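Local coordinates for protein NADPH-flavin oxidoreductase (Vibrio harveyi, PDB 1BKJ) that uses NADPH to reduce FMN to FMNH2, supplying the reduced flavin to luciferase for bioluminescence, at residues V127-G130 with G131-N134. Numbering follows the deposited sequence.
Sequences VYIG and GLRN. With FMN (flavin mononucleotide), chain D.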
ATOM      1  N   VAL A 127       7.764  -4.949  11.989  1.00 12.76           N
ATOM      2  CA  VAL A 127       6.712  -4.014  12.344  1.00 12.45           C
ATOM      3  C   VAL A 127       6.884  -2.750  11.524  1.00 12.08           C
ATOM      4  O   VAL A 127       7.998  -2.270  11.338  1.00 11.95           O
ATOM      5  CB  VAL A 127       6.692  -3.692  13.901  1.00 12.30           C
ATOM      6  CG1 VAL A 127       7.969  -3.000  14.365  1.00 12.63           C
ATOM      7  CG2 VAL A 127       5.454  -2.866  14.293  1.00 12.15           C
ATOM      8  N   TYR A 128       5.772  -2.227  11.019  1.00 12.31           N
ATOM      9  CA  TYR A 128       5.790  -0.974  10.261  1.00 12.26           C
ATOM     10  C   TYR A 128       5.911   0.157  11.282  1.00 12.50           C
ATOM     11  O   TYR A 128       5.475  -0.007  12.426  1.00 12.39           O
ATOM     12  CB  TYR A 128       4.489  -0.768   9.514  1.00 11.86           C
ATOM     13  CG  TYR A 128       4.258  -1.583   8.280  1.00 11.60           C
ATOM     14  CD1 TYR A 128       3.717  -2.874   8.362  1.00 11.23           C
ATOM     15  CD2 TYR A 128       4.541  -1.053   7.007  1.00 10.95           C
ATOM     16  CE1 TYR A 128       3.455  -3.633   7.200  1.00 10.79           C
ATOM     17  CE2 TYR A 128       4.286  -1.802   5.836  1.00 10.55           C
ATOM     18  CZ  TYR A 128       3.744  -3.092   5.950  1.00 10.84           C
ATOM     19  OH  TYR A 128       3.494  -3.843   4.847  1.00 10.72           O
ATOM     20  N   ILE A 129       6.536   1.272  10.898  1.00 11.93           N
ATOM     21  CA  ILE A 129       6.714   2.426  11.788  1.00 11.95           C
ATOM     22  C   ILE A 129       6.191   3.702  11.105  1.00 12.25           C
ATOM     23  O   ILE A 129       6.931   4.382  10.380  1.00 12.09           O
ATOM     24  CB  ILE A 129       8.227   2.611  12.244  1.00 12.19           C
ATOM     25  CG1 ILE A 129       8.796   1.325  12.893  1.00 12.39           C
ATOM     26  CG2 ILE A 129       8.383   3.814  13.209  1.00 12.10           C
ATOM     27  CD1 ILE A 129       8.142   0.884  14.188  1.00 12.70           C
ATOM     28  N   GLY A 130       4.913   4.006  11.339  1.00 11.87           N
ATOM     29  CA  GLY A 130       4.302   5.198  10.774  1.00 12.65           C
ATOM     30  C   GLY A 130       4.520   6.413  11.659  1.00 13.20           C
ATOM     31  O   GLY A 130       4.247   7.544  11.245  1.00 13.71           O
ATOM     32  N   GLY A 131       5.049   6.166  12.863  1.00 13.51           N
ATOM     33  CA  GLY A 131       5.344   7.206  13.837  1.00 13.43           C
ATOM     34  C   GLY A 131       6.315   8.273  13.362  1.00 13.53           C
ATOM     35  O   GLY A 131       6.297   9.381  13.886  1.00 14.03           O
ATOM     36  N   LEU A 132       7.135   7.946  12.361  1.00 13.35           N
ATOM     37  CA  LEU A 132       8.096   8.875  11.762  1.00 13.56           C
ATOM     38  C   LEU A 132       7.440  10.127  11.189  1.00 13.32           C
ATOM     39  O   LEU A 132       8.064  11.191  11.147  1.00 12.62           O
ATOM     40  CB  LEU A 132       8.875   8.183  10.631  1.00 14.47           C
ATOM     41  CG  LEU A 132       9.910   7.115  10.995  1.00 15.25           C
ATOM     42  CD1 LEU A 132      10.556   6.573   9.717  1.00 15.38           C
ATOM     43  CD2 LEU A 132      10.960   7.705  11.926  1.00 15.17           C
ATOM     44  N   ARG A 133       6.176   9.996  10.776  1.00 13.94           N
ATOM     45  CA  ARG A 133       5.401  11.109  10.184  1.00 14.73           C
ATOM     46  C   ARG A 133       5.076  12.254  11.150  1.00 15.21           C
ATOM     47  O   ARG A 133       4.880  13.395  10.720  1.00 14.96           O
ATOM     48  CB  ARG A 133       4.118  10.611   9.497  1.00 13.75           C
ATOM     49  CG  ARG A 133       4.378   9.836   8.204  1.00 12.85           C
ATOM     50  CD  ARG A 133       3.138   9.758   7.296  1.00 12.34           C
ATOM     51  NE  ARG A 133       1.959   9.225   7.969  1.00 11.26           N
ATOM     52  CZ  ARG A 133       1.695   7.935   8.166  1.00 11.70           C
ATOM     53  NH1 ARG A 133       2.522   6.983   7.743  1.00 12.44           N
ATOM     54  NH2 ARG A 133       0.605   7.595   8.832  1.00 11.64           N
ATOM     55  N   ASN A 134       5.109  11.967  12.453  1.00 16.51           N
ATOM     56  CA  ASN A 134       4.851  12.995  13.462  1.00 17.62           C
ATOM     57  C   ASN A 134       6.028  14.005  13.566  1.00 17.45           C
ATOM     58  O   ASN A 134       5.856  15.137  14.019  1.00 17.50           O
ATOM     59  CB  ASN A 134       4.488  12.351  14.810  1.00 19.95           C
ATOM     60  CG  ASN A 134       3.673  13.281  15.694  1.00 23.22           C
ATOM     61  OD1 ASN A 134       2.697  13.898  15.238  1.00 24.30           O
ATOM     62  ND2 ASN A 134       4.097  13.436  16.948  1.00 23.97           N
TER
HETATM   63  N1  FMN D 241       3.256  -0.352  15.248  1.00 12.32           N
HETATM   64  C2  FMN D 241       4.105   0.235  16.158  1.00 12.77           C
HETATM   65  O2  FMN D 241       4.356  -0.199  17.253  1.00 13.92           O
HETATM   66  N3  FMN D 241       4.596   1.458  15.721  1.00 13.10           N
HETATM   67  C4  FMN D 241       4.156   2.213  14.594  1.00 12.97           C
HETATM   68  O4  FMN D 241       4.615   3.330  14.442  1.00 14.65           O
HETATM   69  C4A FMN D 241       3.192   1.542  13.770  1.00 12.67           C
HETATM   70  N5  FMN D 241       2.947   2.126  12.533  1.00 12.23           N
HETATM   71  C5A FMN D 241       2.250   1.420  11.540  1.00 11.50           C
HETATM   72  C6  FMN D 241       2.165   1.997  10.287  1.00 11.86           C
HETATM   73  C7  FMN D 241       1.539   1.314   9.245  1.00 11.58           C
HETATM   74  C7M FMN D 241       1.666   1.927   7.818  1.00 11.89           C
HETATM   75  C8  FMN D 241       0.949   0.041   9.491  1.00 11.79           C
HETATM   76  C8M FMN D 241       0.144  -0.703   8.477  1.00 10.46           C
HETATM   77  C9  FMN D 241       1.030  -0.538  10.730  1.00 11.32           C
HETATM   78  C9A FMN D 241       1.700   0.139  11.797  1.00 11.70           C
HETATM   79  N10 FMN D 241       1.909  -0.440  13.102  1.00 12.66           N
HETATM   80  C10 FMN D 241       2.732   0.210  14.058  1.00 12.23           C
HETATM   81  C1' FMN D 241       1.584  -1.737  13.367  1.00 12.59           C
HETATM   82  C2' FMN D 241       0.305  -2.002  14.126  1.00 13.09           C
HETATM   83  O2' FMN D 241      -0.117  -1.201  15.147  1.00 13.30           O
HETATM   84  C3' FMN D 241      -0.447  -3.221  13.789  1.00 14.23           C
HETATM   85  O3' FMN D 241      -0.369  -3.658  12.455  1.00 14.76           O
HETATM   86  C4' FMN D 241      -1.716  -3.619  14.491  1.00 14.16           C
HETATM   87  O4' FMN D 241      -2.059  -3.017  15.716  1.00 17.45           O
HETATM   88  C5' FMN D 241      -2.383  -4.869  14.164  1.00 14.17           C
HETATM   89  O5' FMN D 241      -1.545  -5.845  14.854  1.00 14.48           O
HETATM   90  P   FMN D 241      -0.626  -6.969  14.115  1.00 14.02           P
HETATM   91  O1P FMN D 241      -1.597  -7.865  13.515  1.00 14.95           O
HETATM   92  O2P FMN D 241       0.202  -7.498  15.226  1.00 14.16           O
HETATM   93  O3P FMN D 241       0.130  -6.331  13.012  1.00 15.05           O
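With CG opposite its carbonyl carbon and beside the backbone N (chi1 -71°), the Arg133 side chain bends at chi3 (-54°) back over Gly130, so that Gly130 O lies over the centre of one guanidinium face, 3.9 Å above its plane. The same carbonyl accepts a hydrogen bond from Arg133 N at 3.2 Å, the i to i+3 bond of the 3-10 turn by which strand 125-129, an outermost strand, within this chain, of the antiparallel sheet of the nitroreductase fold, passes into residues 131-134. A long side chain with several donors suits this place, since NE meets Glu99 of the second subunit in a salt bridge while NH1 donates to Leu152 O of strand 149-158.

The Ile129 methyl CG2 lies 4.3 Å from Leu132 CG; aliphatic side chains suit this buried place, where both also pack on Phe76 of strand 75-82.

The turn presents two successive backbone N-H groups to the flavin. Gly130, with no side chain, lets the backbone come close to the C6 edge of FMN. On the dimethylbenzene side, Tyr128 CB lies 3.6 Å from FMN C7, while methyl C8M sits over the rim of the tyrosine ring. Gly131 N donates to FMN O4 at 3.3 Å. Gly130 N reaches O4 only weakly and donates chiefly to FMN N5, the redox-active nitrogen, at 3.0 Å.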